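Exocyst complex component EXO70 (Saccharomyces cerevisiae, PDB 2B1E) works in the secretory pathway as a subunit of the exocyst complex, which tethers secretory vesicles to sites of exocytosis, and contributes to exocyst assembly. Local coordinates at residues D288-I293 against E340-S345; R321-Y326 against S369-D374; E311-T316 against D377-N382. All coordinates share one frame; numbering follows the deposited sequence.

Interaction 1 of 3, residues D288-I293 against E340-S345; sequences DAIDRI and ENWLPS
Ile290 receives the backbone oxygen of Trp342 at the branch of its side chain. Ile290 CB and Ile290 CG1 both lie 3.4 Å from Trp342 O, and Ile290 CG2 lies 3.5 Å from it, which means that the carbonyl meets the fork of the side chain rather than its end. The first torsion of Ile290 (chi1 -70°) sets CG1 beside the backbone N and CG2 beside the carbonyl carbon, spreading both branches around that oxygen. No polar partner for Trp342 O is found in the model, and the hydrocarbon buries it. CG1 also carries the contact with the indole: Ile290 CG1 is 4.0 Å from Trp342 CD1, and the two side chains meet obliquely. Farther along, Ile290 CG2 approaches Pro344 CD at 4.4 Å, a looser touch at the margin.

The indole is held by helix 364-391 as well. Trp342 CG stands between its backbone N and carbonyl carbon (chi1 66°), Trp342 NE1 is hydrogen-bonded to Asp374, and the ring makes an edge-to-face pair with Phe371, both on that helix. Ile290 rests on Cys375 of the same helix, while Pro344 touches Tyr352. The arrangement is that of a connecting loop laid over a helix bundle, its tryptophan inserted between helices 268-299 and 364-391 of the all-helical Exo70 rod.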
ATOM      1  N   ASP A 288       1.580  -5.490 -11.768  1.00 36.31           N
ATOM      2  CA  ASP A 288       0.466  -6.309 -12.229  1.00 35.96           C
ATOM      3  C   ASP A 288      -0.638  -5.502 -12.897  1.00 34.38           C
ATOM      4  O   ASP A 288      -1.221  -5.947 -13.885  1.00 33.06           O
ATOM      5  CB  ASP A 288      -0.128  -7.102 -11.063  1.00 38.51           C
ATOM      6  CG  ASP A 288      -1.302  -7.959 -11.485  1.00 41.10           C
ATOM      7  OD1 ASP A 288      -1.124  -8.820 -12.375  1.00 43.05           O
ATOM      8  OD2 ASP A 288      -2.407  -7.771 -10.932  1.00 43.50           O
ATOM      9  N   ALA A 289      -0.933  -4.327 -12.349  1.00 32.47           N
ATOM     10  CA  ALA A 289      -1.970  -3.463 -12.907  1.00 30.81           C
ATOM     11  C   ALA A 289      -1.636  -3.108 -14.351  1.00 29.50           C
ATOM     12  O   ALA A 289      -2.510  -3.103 -15.217  1.00 27.65           O
ATOM     13  CB  ALA A 289      -2.102  -2.192 -12.078  1.00 30.42           C
ATOM     14  N   ILE A 290      -0.366  -2.813 -14.603  1.00 28.05           N
ATOM     15  CA  ILE A 290       0.076  -2.458 -15.946  1.00 28.78           C
ATOM     16  C   ILE A 290      -0.076  -3.643 -16.897  1.00 29.54           C
ATOM     17  O   ILE A 290      -0.630  -3.503 -17.986  1.00 28.50           O
ATOM     18  CB  ILE A 290       1.552  -1.977 -15.947  1.00 26.00           C
ATOM     19  CG1 ILE A 290       1.659  -0.605 -15.268  1.00 26.02           C
ATOM     20  CG2 ILE A 290       2.079  -1.894 -17.374  1.00 26.19           C
ATOM     21  CD1 ILE A 290       0.905   0.517 -15.990  1.00 24.58           C
ATOM     22  N   ASP A 291       0.416  -4.804 -16.473  1.00 30.95           N
ATOM     23  CA  ASP A 291       0.344  -6.026 -17.271  1.00 32.37           C
ATOM     24  C   ASP A 291      -1.107  -6.432 -17.501  1.00 31.51           C
ATOM     25  O   ASP A 291      -1.465  -6.957 -18.556  1.00 31.77           O
ATOM     26  CB  ASP A 291       1.100  -7.153 -16.562  1.00 35.50           C
ATOM     27  CG  ASP A 291       2.603  -6.947 -16.587  1.00 37.92           C
ATOM     28  OD1 ASP A 291       3.036  -5.791 -16.783  1.00 39.54           O
ATOM     29  OD2 ASP A 291       3.352  -7.931 -16.406  1.00 39.18           O
ATOM     30  N   ARG A 292      -1.940  -6.177 -16.503  1.00 30.22           N
ATOM     31  CA  ARG A 292      -3.353  -6.494 -16.587  1.00 29.15           C
ATOM     32  C   ARG A 292      -3.997  -5.666 -17.706  1.00 28.52           C
ATOM     33  O   ARG A 292      -4.807  -6.175 -18.476  1.00 28.80           O
ATOM     34  CB  ARG A 292      -4.022  -6.175 -15.253  1.00 29.52           C
ATOM     35  CG  ARG A 292      -5.474  -6.553 -15.181  1.00 30.70           C
ATOM     36  CD  ARG A 292      -6.213  -5.589 -14.284  1.00 33.12           C
ATOM     37  NE  ARG A 292      -7.539  -6.081 -13.952  1.00 32.79           N
ATOM     38  CZ  ARG A 292      -7.758  -7.134 -13.175  1.00 34.38           C
ATOM     39  NH1 ARG A 292      -6.729  -7.798 -12.653  1.00 34.96           N
ATOM     40  NH2 ARG A 292      -8.999  -7.526 -12.924  1.00 33.21           N
ATOM     41  N   ILE A 293      -3.633  -4.389 -17.790  1.00 27.00           N
ATOM     42  CA  ILE A 293      -4.176  -3.503 -18.820  1.00 26.01           C
ATOM     43  C   ILE A 293      -3.745  -3.954 -20.217  1.00 25.41           C
ATOM     44  O   ILE A 293      -4.562  -4.011 -21.140  1.00 24.39           O
ATOM     45  CB  ILE A 293      -3.722  -2.042 -18.597  1.00 23.91           C
ATOM     46  CG1 ILE A 293      -4.217  -1.550 -17.235  1.00 22.74           C
ATOM     47  CG2 ILE A 293      -4.293  -1.146 -19.691  1.00 25.66           C
ATOM     48  CD1 ILE A 293      -3.645  -0.205 -16.823  1.00 24.40           C
ATOM     49  N   GLU A 340      10.421   2.108 -13.533  1.00 47.80           N
ATOM     50  CA  GLU A 340      10.833   0.946 -14.305  1.00 48.12           C
ATOM     51  C   GLU A 340      10.461  -0.357 -13.612  1.00 47.17           C
ATOM     52  O   GLU A 340      10.651  -1.438 -14.166  1.00 47.39           O
ATOM     53  CB  GLU A 340      12.339   1.000 -14.565  1.00 49.39           C
ATOM     54  CG  GLU A 340      12.761   2.243 -15.332  1.00 51.41           C
ATOM     55  CD  GLU A 340      14.242   2.268 -15.647  1.00 52.67           C
ATOM     56  OE1 GLU A 340      15.050   2.160 -14.700  1.00 53.37           O
ATOM     57  OE2 GLU A 340      14.597   2.402 -16.839  1.00 53.41           O
ATOM     58  N   ASN A 341       9.921  -0.252 -12.402  1.00 46.12           N
ATOM     59  CA  ASN A 341       9.507  -1.432 -11.648  1.00 45.43           C
ATOM     60  C   ASN A 341       8.115  -1.895 -12.068  1.00 43.78           C
ATOM     61  O   ASN A 341       7.733  -3.040 -11.817  1.00 43.45           O
ATOM     62  CB  ASN A 341       9.514  -1.147 -10.140  1.00 45.91           C
ATOM     63  CG  ASN A 341      10.909  -1.176  -9.540  1.00 47.61           C
ATOM     64  OD1 ASN A 341      11.081  -0.984  -8.334  1.00 48.03           O
ATOM     65  ND2 ASN A 341      11.912  -1.422 -10.378  1.00 46.87           N
ATOM     66  N   TRP A 342       7.355  -1.008 -12.706  1.00 42.18           N
ATOM     67  CA  TRP A 342       6.010  -1.355 -13.149  1.00 40.75           C
ATOM     68  C   TRP A 342       5.841  -1.305 -14.667  1.00 39.38           C
ATOM     69  O   TRP A 342       4.848  -1.803 -15.196  1.00 38.43           O
ATOM     70  CB  TRP A 342       4.969  -0.450 -12.469  1.00 41.16           C
ATOM     71  CG  TRP A 342       5.032   1.010 -12.841  1.00 41.47           C
ATOM     72  CD1 TRP A 342       4.829   1.550 -14.076  1.00 41.67           C
ATOM     73  CD2 TRP A 342       5.267   2.115 -11.955  1.00 42.04           C
ATOM     74  NE1 TRP A 342       4.917   2.919 -14.017  1.00 42.40           N
ATOM     75  CE2 TRP A 342       5.185   3.294 -12.727  1.00 42.20           C
ATOM     76  CE3 TRP A 342       5.535   2.222 -10.582  1.00 42.11           C
ATOM     77  CZ2 TRP A 342       5.363   4.570 -12.174  1.00 42.47           C
ATOM     78  CZ3 TRP A 342       5.711   3.493 -10.029  1.00 42.26           C
ATOM     79  CH2 TRP A 342       5.624   4.649 -10.827  1.00 43.39           C
ATOM     80  N   LEU A 343       6.800  -0.709 -15.367  1.00 38.36           N
ATOM     81  CA  LEU A 343       6.728  -0.631 -16.825  1.00 38.47           C
ATOM     82  C   LEU A 343       7.330  -1.876 -17.463  1.00 39.47           C
ATOM     83  O   LEU A 343       8.208  -2.519 -16.886  1.00 38.58           O
ATOM     84  CB  LEU A 343       7.478   0.599 -17.346  1.00 38.33           C
ATOM     85  CG  LEU A 343       6.915   1.993 -17.065  1.00 38.59           C
ATOM     86  CD1 LEU A 343       7.821   3.031 -17.708  1.00 38.77           C
ATOM     87  CD2 LEU A 343       5.506   2.112 -17.615  1.00 38.41           C
ATOM     88  N   PRO A 344       6.864  -2.233 -18.672  1.00 39.77           N
ATOM     89  CA  PRO A 344       7.380  -3.410 -19.375  1.00 41.16           C
ATOM     90  C   PRO A 344       8.874  -3.275 -19.670  1.00 42.09           C
ATOM     91  O   PRO A 344       9.380  -2.169 -19.854  1.00 41.38           O
ATOM     92  CB  PRO A 344       6.525  -3.456 -20.638  1.00 40.75           C
ATOM     93  CG  PRO A 344       6.223  -2.014 -20.884  1.00 40.68           C
ATOM     94  CD  PRO A 344       5.882  -1.520 -19.503  1.00 39.62           C
ATOM     95  N   SER A 345       9.566  -4.411 -19.708  1.00 43.72           N
ATOM     96  CA  SER A 345      11.005  -4.456 -19.956  1.00 45.48           C
ATOM     97  C   SER A 345      11.552  -3.333 -20.831  1.00 46.66           C
ATOM     98  O   SER A 345      12.178  -2.400 -20.328  1.00 47.49           O
ATOM     99  CB  SER A 345      11.388  -5.805 -20.569  1.00 46.62           C
ATOM    100  OG  SER A 345      11.086  -6.868 -19.682  1.00 47.90           O
TER

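Interaction 2 of 3, residues R321-Y326 against S369-D374; sequences RKFSEY and SCFISD
Beside the ring contact of Phe323 with Phe371, Ser324 OG donates to Arg321 O at 2.7 Å, approaching from above the carbonyl plane, 42° out of it. The serine hydroxyl thus folds back on the backbone three residues earlier, next to Phe323, which points into the aromatic interior of a helical bundle in the Exo70 rod. Toward helix 364-391 the contact is purely apolar. The rings of Phe323 and Phe371 form an edge-to-face pair: the edge of Phe371 is turned toward the face of Phe323, with centroids 5.6 Å apart and planes inclined at 56°, well short of perpendicular. Phe371 CG lies anti to its backbone N (chi1 170°), which extends the ring away from its helix toward Phe323.

Helix 268-299 fills in between the two helices. Phe286 meets both rings and Ala289 touches both side chains, while Phe244 adds a further edge-to-face partner to Phe323. The pair is therefore one link in an aromatic cluster, and its modest direct burial (85 Å²) agrees with that. The nearest approach is between single ring carbons, Phe371 CE2 standing over one face of the Phe323 ring, 4.4 Å from Phe323 CE1.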
ATOM      1  N   ARG A 321      -9.625   2.940  -9.654  1.00 34.84           N
ATOM      2  CA  ARG A 321     -10.605   3.503  -8.731  1.00 37.67           C
ATOM      3  C   ARG A 321     -10.438   2.880  -7.351  1.00 38.24           C
ATOM      4  O   ARG A 321     -10.629   3.544  -6.333  1.00 38.03           O
ATOM      5  CB  ARG A 321     -12.023   3.232  -9.247  1.00 39.83           C
ATOM      6  CG  ARG A 321     -13.145   3.866  -8.420  1.00 43.89           C
ATOM      7  CD  ARG A 321     -13.049   5.381  -8.441  1.00 46.37           C
ATOM      8  NE  ARG A 321     -14.325   6.033  -8.149  1.00 48.33           N
ATOM      9  CZ  ARG A 321     -14.832   6.209  -6.932  1.00 49.12           C
ATOM     10  NH1 ARG A 321     -14.177   5.786  -5.855  1.00 48.85           N
ATOM     11  NH2 ARG A 321     -16.006   6.811  -6.795  1.00 49.74           N
ATOM     12  N   LYS A 322     -10.081   1.601  -7.322  1.00 38.96           N
ATOM     13  CA  LYS A 322      -9.889   0.904  -6.058  1.00 40.06           C
ATOM     14  C   LYS A 322      -8.539   1.297  -5.466  1.00 39.67           C
ATOM     15  O   LYS A 322      -8.398   1.430  -4.248  1.00 40.65           O
ATOM     16  CB  LYS A 322      -9.961  -0.609  -6.272  1.00 40.84           C
ATOM     17  CG  LYS A 322     -11.254  -1.080  -6.931  1.00 44.23           C
ATOM     18  CD  LYS A 322     -11.306  -2.596  -7.060  1.00 45.70           C
ATOM     19  CE  LYS A 322     -12.455  -3.037  -7.956  1.00 47.76           C
ATOM     20  NZ  LYS A 322     -13.772  -2.509  -7.499  1.00 49.07           N
ATOM     21  N   PHE A 323      -7.554   1.486  -6.337  1.00 38.63           N
ATOM     22  CA  PHE A 323      -6.215   1.890  -5.924  1.00 37.22           C
ATOM     23  C   PHE A 323      -6.306   3.226  -5.190  1.00 37.48           C
ATOM     24  O   PHE A 323      -5.670   3.421  -4.157  1.00 38.74           O
ATOM     25  CB  PHE A 323      -5.316   2.054  -7.151  1.00 36.34           C
ATOM     26  CG  PHE A 323      -4.439   0.873  -7.438  1.00 35.43           C
ATOM     27  CD1 PHE A 323      -3.245   0.693  -6.749  1.00 34.92           C
ATOM     28  CD2 PHE A 323      -4.793  -0.051  -8.417  1.00 35.13           C
ATOM     29  CE1 PHE A 323      -2.413  -0.390  -7.030  1.00 33.60           C
ATOM     30  CE2 PHE A 323      -3.966  -1.139  -8.708  1.00 34.56           C
ATOM     31  CZ  PHE A 323      -2.773  -1.308  -8.013  1.00 34.03           C
ATOM     32  N   SER A 324      -7.112   4.135  -5.732  1.00 37.40           N
ATOM     33  CA  SER A 324      -7.292   5.465  -5.157  1.00 37.13           C
ATOM     34  C   SER A 324      -8.010   5.463  -3.811  1.00 38.40           C
ATOM     35  O   SER A 324      -7.981   6.460  -3.094  1.00 38.95           O
ATOM     36  CB  SER A 324      -8.063   6.365  -6.129  1.00 36.04           C
ATOM     37  OG  SER A 324      -9.431   5.995  -6.200  1.00 33.52           O
ATOM     38  N   GLU A 325      -8.667   4.360  -3.470  1.00 39.17           N
ATOM     39  CA  GLU A 325      -9.374   4.279  -2.197  1.00 40.96           C
ATOM     40  C   GLU A 325      -8.378   3.964  -1.086  1.00 40.57           C
ATOM     41  O   GLU A 325      -8.702   4.032   0.101  1.00 41.52           O
ATOM     42  CB  GLU A 325     -10.468   3.208  -2.259  1.00 41.46           C
ATOM     43  CG  GLU A 325     -11.522   3.474  -3.327  1.00 43.36           C
ATOM     44  CD  GLU A 325     -12.636   2.437  -3.337  1.00 43.70           C
ATOM     45  OE1 GLU A 325     -12.330   1.224  -3.308  1.00 44.19           O
ATOM     46  OE2 GLU A 325     -13.819   2.837  -3.386  1.00 42.88           O
ATOM     47  N   TYR A 326      -7.159   3.622  -1.490  1.00 40.09           N
ATOM     48  CA  TYR A 326      -6.082   3.305  -0.561  1.00 39.93           C
ATOM     49  C   TYR A 326      -4.949   4.297  -0.795  1.00 39.86           C
ATOM     50  O   TYR A 326      -3.816   3.908  -1.073  1.00 39.15           O
ATOM     51  CB  TYR A 326      -5.569   1.880  -0.797  1.00 39.96           C
ATOM     52  CG  TYR A 326      -6.488   0.788  -0.298  1.00 40.31           C
ATOM     53  CD1 TYR A 326      -6.212   0.108   0.889  1.00 40.64           C
ATOM     54  CD2 TYR A 326      -7.624   0.420  -1.018  1.00 39.70           C
ATOM     55  CE1 TYR A 326      -7.045  -0.917   1.345  1.00 39.93           C
ATOM     56  CE2 TYR A 326      -8.465  -0.600  -0.572  1.00 39.14           C
ATOM     57  CZ  TYR A 326      -8.170  -1.265   0.609  1.00 40.13           C
ATOM     58  OH  TYR A 326      -8.998  -2.276   1.049  1.00 38.77           O
ATOM     59  N   SER A 369       1.531   9.635  -9.015  1.00 29.62           N
ATOM     60  CA  SER A 369       0.818  10.297 -10.104  1.00 29.72           C
ATOM     61  C   SER A 369       1.309   9.720 -11.420  1.00 29.27           C
ATOM     62  O   SER A 369       0.518   9.462 -12.324  1.00 27.27           O
ATOM     63  CB  SER A 369       1.066  11.809 -10.102  1.00 29.26           C
ATOM     64  OG  SER A 369       0.457  12.413 -11.238  1.00 26.28           O
ATOM     65  N   CYS A 370       2.621   9.521 -11.513  1.00 29.67           N
ATOM     66  CA  CYS A 370       3.223   8.977 -12.720  1.00 31.83           C
ATOM     67  C   CYS A 370       2.619   7.607 -13.011  1.00 31.01           C
ATOM     68  O   CYS A 370       2.270   7.302 -14.152  1.00 30.52           O
ATOM     69  CB  CYS A 370       4.742   8.861 -12.558  1.00 31.36           C
ATOM     70  SG  CYS A 370       5.630   8.513 -14.104  1.00 37.91           S
ATOM     71  N   PHE A 371       2.493   6.786 -11.972  1.00 29.82           N
ATOM     72  CA  PHE A 371       1.920   5.451 -12.116  1.00 27.50           C
ATOM     73  C   PHE A 371       0.520   5.494 -12.719  1.00 27.04           C
ATOM     74  O   PHE A 371       0.203   4.731 -13.626  1.00 26.79           O
ATOM     75  CB  PHE A 371       1.841   4.745 -10.758  1.00 26.05           C
ATOM     76  CG  PHE A 371       1.052   3.467 -10.793  1.00 24.56           C
ATOM     77  CD1 PHE A 371       1.538   2.353 -11.468  1.00 23.49           C
ATOM     78  CD2 PHE A 371      -0.202   3.396 -10.197  1.00 24.18           C
ATOM     79  CE1 PHE A 371       0.786   1.186 -11.553  1.00 22.61           C
ATOM     80  CE2 PHE A 371      -0.967   2.230 -10.278  1.00 24.49           C
ATOM     81  CZ  PHE A 371      -0.470   1.122 -10.959  1.00 23.99           C
ATOM     82  N   ILE A 372      -0.328   6.375 -12.198  1.00 25.61           N
ATOM     83  CA  ILE A 372      -1.687   6.476 -12.706  1.00 25.34           C
ATOM     84  C   ILE A 372      -1.655   6.926 -14.162  1.00 23.44           C
ATOM     85  O   ILE A 372      -2.352   6.365 -15.005  1.00 20.97           O
ATOM     86  CB  ILE A 372      -2.522   7.478 -11.885  1.00 25.50           C
ATOM     87  CG1 ILE A 372      -2.400   7.154 -10.391  1.00 28.97           C
ATOM     88  CG2 ILE A 372      -3.976   7.432 -12.326  1.00 25.39           C
ATOM     89  CD1 ILE A 372      -2.659   5.703 -10.043  1.00 30.82           C
ATOM     90  N   SER A 373      -0.835   7.936 -14.442  1.00 23.75           N
ATOM     91  CA  SER A 373      -0.696   8.469 -15.792  1.00 22.66           C
ATOM     92  C   SER A 373      -0.130   7.395 -16.718  1.00 22.08           C
ATOM     93  O   SER A 373      -0.537   7.288 -17.874  1.00 20.97           O
ATOM     94  CB  SER A 373       0.219   9.702 -15.789  1.00 23.42           C
ATOM     95  OG  SER A 373      -0.420  10.827 -15.193  1.00 20.36           O
ATOM     96  N   ASP A 374       0.804   6.598 -16.209  1.00 21.80           N
ATOM     97  CA  ASP A 374       1.396   5.529 -17.008  1.00 24.94           C
ATOM     98  C   ASP A 374       0.332   4.487 -17.347  1.00 23.70           C
ATOM     99  O   ASP A 374       0.315   3.947 -18.454  1.00 25.52           O
ATOM    100  CB  ASP A 374       2.551   4.863 -16.256  1.00 25.78           C
ATOM    101  CG  ASP A 374       3.837   5.664 -16.337  1.00 27.77           C
ATOM    102  OD1 ASP A 374       3.857   6.697 -17.037  1.00 27.67           O
ATOM    103  OD2 ASP A 374       4.832   5.252 -15.703  1.00 29.37           O
TER

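Interaction 3 of 3, residues E311-T316 against D377-N382; sequences EATVDT and DTLAVN
A single leucine bridges two antiparallel helices here: Leu379 of helix 364-391 reaches across to Ala312, Thr313 and Thr316 at the start of helix 311-323. The setting is the buried interior of an antiparallel helical bundle, the building principle of the Exo70 rod. The two short axes run at 176°, almost exactly antiparallel, and approach to 10.7 Å, a separation that the side chain of Leu379 spans. All four touching residues are buried, and no hydrogen bond crosses between the segments.

Leu379 extends with CG anti to its backbone N (chi1 172°), which carries both methyls over helix 311-323. Both touch the Thr313 hydroxyl, Leu379 CD2 at 3.7 Å and Leu379 CD1 at 3.8 Å from Thr313 OG1, and Leu379 CD2 is also 4.0 Å from Thr313 CG2, the two side chains crossing at about a right angle. Leu379 CD1 reaches further, to 3.9 Å from Thr316 OG1 and 4.4 Å from Ala312 CB; Thr316 and Leu379 slide past one another in opposite directions.

Both hydroxyls that meet these methyls have polar partners. Thr313 OG1 is hydrogen-bonded to Asn420 ND2 on helix 410-429, whose Val424 also touches Thr313 and Leu379. Ile293 of helix 268-299 packs on Thr316 and Leu379, making the leucine a meeting point of four helices. An alanine here would lose both methyl branches and would probably leave a gap beside Thr313 and Thr316 where the leucine methyls now pack. Thr316 OG1 turns back to its own helix and donates to Ala312 O at 2.8 Å, while Thr316 N reaches that same oxygen from the opposite face of the carbonyl plane.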
ATOM      1  N   GLU A 311     -14.513  -3.089 -22.419  1.00 24.07           N
ATOM      2  CA  GLU A 311     -14.439  -3.655 -21.084  1.00 25.05           C
ATOM      3  C   GLU A 311     -13.040  -3.473 -20.515  1.00 23.44           C
ATOM      4  O   GLU A 311     -12.865  -3.408 -19.303  1.00 23.31           O
ATOM      5  CB  GLU A 311     -14.836  -5.133 -21.122  1.00 30.16           C
ATOM      6  CG  GLU A 311     -16.256  -5.341 -21.660  1.00 35.89           C
ATOM      7  CD  GLU A 311     -16.732  -6.785 -21.581  1.00 39.81           C
ATOM      8  OE1 GLU A 311     -16.101  -7.663 -22.218  1.00 41.87           O
ATOM      9  OE2 GLU A 311     -17.743  -7.036 -20.883  1.00 41.39           O
ATOM     10  N   ALA A 312     -12.039  -3.382 -21.388  1.00 21.98           N
ATOM     11  CA  ALA A 312     -10.666  -3.185 -20.932  1.00 20.93           C
ATOM     12  C   ALA A 312     -10.638  -1.866 -20.171  1.00 19.61           C
ATOM     13  O   ALA A 312     -10.091  -1.773 -19.078  1.00 21.45           O
ATOM     14  CB  ALA A 312      -9.703  -3.125 -22.124  1.00 21.04           C
ATOM     15  N   THR A 313     -11.259  -0.852 -20.756  1.00 19.77           N
ATOM     16  CA  THR A 313     -11.310   0.470 -20.152  1.00 19.97           C
ATOM     17  C   THR A 313     -12.121   0.443 -18.858  1.00 21.45           C
ATOM     18  O   THR A 313     -11.667   0.939 -17.827  1.00 22.11           O
ATOM     19  CB  THR A 313     -11.905   1.489 -21.151  1.00 18.74           C
ATOM     20  OG1 THR A 313     -11.032   1.584 -22.285  1.00 13.17           O
ATOM     21  CG2 THR A 313     -12.054   2.864 -20.517  1.00 18.33           C
ATOM     22  N   VAL A 314     -13.313  -0.144 -18.912  1.00 22.94           N
ATOM     23  CA  VAL A 314     -14.157  -0.238 -17.727  1.00 26.58           C
ATOM     24  C   VAL A 314     -13.360  -0.894 -16.599  1.00 25.83           C
ATOM     25  O   VAL A 314     -13.295  -0.368 -15.495  1.00 28.11           O
ATOM     26  CB  VAL A 314     -15.432  -1.078 -17.995  1.00 27.44           C
ATOM     27  CG1 VAL A 314     -16.294  -1.129 -16.738  1.00 29.40           C
ATOM     28  CG2 VAL A 314     -16.226  -0.475 -19.142  1.00 29.19           C
ATOM     29  N   ASP A 315     -12.740  -2.033 -16.890  1.00 25.86           N
ATOM     30  CA  ASP A 315     -11.957  -2.756 -15.892  1.00 26.50           C
ATOM     31  C   ASP A 315     -10.776  -1.950 -15.369  1.00 26.97           C
ATOM     32  O   ASP A 315     -10.549  -1.875 -14.160  1.00 25.15           O
ATOM     33  CB  ASP A 315     -11.433  -4.070 -16.477  1.00 28.24           C
ATOM     34  CG  ASP A 315     -10.723  -4.932 -15.440  1.00 29.64           C
ATOM     35  OD1 ASP A 315     -11.420  -5.569 -14.620  1.00 30.55           O
ATOM     36  OD2 ASP A 315      -9.471  -4.968 -15.440  1.00 28.82           O
ATOM     37  N   THR A 316     -10.014  -1.357 -16.283  1.00 27.38           N
ATOM     38  CA  THR A 316      -8.845  -0.576 -15.899  1.00 26.52           C
ATOM     39  C   THR A 316      -9.169   0.569 -14.940  1.00 26.76           C
ATOM     40  O   THR A 316      -8.438   0.796 -13.976  1.00 27.32           O
ATOM     41  CB  THR A 316      -8.120  -0.001 -17.142  1.00 25.45           C
ATOM     42  OG1 THR A 316      -7.671  -1.078 -17.972  1.00 24.87           O
ATOM     43  CG2 THR A 316      -6.907   0.823 -16.726  1.00 27.25           C
ATOM     44  N   ASP A 377      -1.881   5.856 -20.054  1.00 18.66           N
ATOM     45  CA  ASP A 377      -1.132   5.863 -21.310  1.00 19.18           C
ATOM     46  C   ASP A 377      -1.126   4.452 -21.899  1.00 19.42           C
ATOM     47  O   ASP A 377      -1.306   4.258 -23.108  1.00 19.34           O
ATOM     48  CB  ASP A 377       0.327   6.278 -21.088  1.00 20.28           C
ATOM     49  CG  ASP A 377       0.525   7.783 -21.065  1.00 23.21           C
ATOM     50  OD1 ASP A 377      -0.425   8.533 -21.374  1.00 22.60           O
ATOM     51  OD2 ASP A 377       1.655   8.211 -20.741  1.00 25.58           O
ATOM     52  N   THR A 378      -0.894   3.467 -21.035  1.00 15.51           N
ATOM     53  CA  THR A 378      -0.833   2.075 -21.460  1.00 15.29           C
ATOM     54  C   THR A 378      -2.167   1.618 -22.029  1.00 14.28           C
ATOM     55  O   THR A 378      -2.209   0.893 -23.019  1.00 14.84           O
ATOM     56  CB  THR A 378      -0.416   1.161 -20.281  1.00 15.85           C
ATOM     57  OG1 THR A 378       0.833   1.627 -19.755  1.00 15.14           O
ATOM     58  CG2 THR A 378      -0.262  -0.289 -20.750  1.00 16.73           C
ATOM     59  N   LEU A 379      -3.256   2.037 -21.400  1.00 14.91           N
ATOM     60  CA  LEU A 379      -4.588   1.679 -21.877  1.00 15.59           C
ATOM     61  C   LEU A 379      -4.843   2.251 -23.276  1.00 16.68           C
ATOM     62  O   LEU A 379      -5.265   1.538 -24.193  1.00 16.23           O
ATOM     63  CB  LEU A 379      -5.654   2.211 -20.913  1.00 14.11           C
ATOM     64  CG  LEU A 379      -7.102   2.070 -21.392  1.00 13.41           C
ATOM     65  CD1 LEU A 379      -7.488   0.582 -21.507  1.00 12.72           C
ATOM     66  CD2 LEU A 379      -8.011   2.788 -20.418  1.00 15.54           C
ATOM     67  N   ALA A 380      -4.593   3.547 -23.434  1.00 18.14           N
ATOM     68  CA  ALA A 380      -4.813   4.209 -24.712  1.00 18.77           C
ATOM     69  C   ALA A 380      -3.986   3.613 -25.849  1.00 18.16           C
ATOM     70  O   ALA A 380      -4.537   3.256 -26.891  1.00 18.48           O
ATOM     71  CB  ALA A 380      -4.530   5.713 -24.584  1.00 19.48           C
ATOM     72  N   VAL A 381      -2.673   3.498 -25.655  1.00 18.79           N
ATOM     73  CA  VAL A 381      -1.801   2.967 -26.700  1.00 18.66           C
ATOM     74  C   VAL A 381      -2.108   1.506 -27.046  1.00 18.79           C
ATOM     75  O   VAL A 381      -2.104   1.130 -28.215  1.00 18.46           O
ATOM     76  CB  VAL A 381      -0.298   3.106 -26.314  1.00 21.30           C
ATOM     77  CG1 VAL A 381       0.039   2.184 -25.160  1.00 21.59           C
ATOM     78  CG2 VAL A 381       0.582   2.798 -27.516  1.00 21.81           C
ATOM     79  N   ASN A 382      -2.374   0.679 -26.041  1.00 17.16           N
ATOM     80  CA  ASN A 382      -2.692  -0.725 -26.306  1.00 17.17           C
ATOM     81  C   ASN A 382      -4.040  -0.877 -27.009  1.00 15.75           C
ATOM     82  O   ASN A 382      -4.208  -1.755 -27.857  1.00 14.18           O
ATOM     83  CB  ASN A 382      -2.642  -1.522 -25.013  1.00 17.23           C
ATOM     84  CG  ASN A 382      -1.232  -1.943 -24.675  1.00 22.27           C
ATOM     85  OD1 ASN A 382      -0.759  -2.976 -25.151  1.00 21.57           O
ATOM     86  ND2 ASN A 382      -0.537  -1.129 -23.882  1.00 19.93           N
TER

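From the N terminus the chain first passes 288-293 on helix 268-299, then 311-316 and 321-326 on helix 311-323. Interaction 1 closes its loop when 340-345 returns to helix 268-299, with 46 residues enclosed. Helix 364-391 then supplies 369-374, closing interaction 2, and 377-382, closing interaction 3, so interaction 2 is nested inside interaction 3 and interaction 1 crosses both. Interactions 2 and 3 join the same two helices at successive levels, 14 Å between centres. Interaction 1 meets its neighbours directly: Leu343 CD2 packs against Asp374 OD2 at 3.7 Å, and Arg292 NE forms a salt bridge with Asp315 OD2 at 2.7 Å, uniting three helices and one loop.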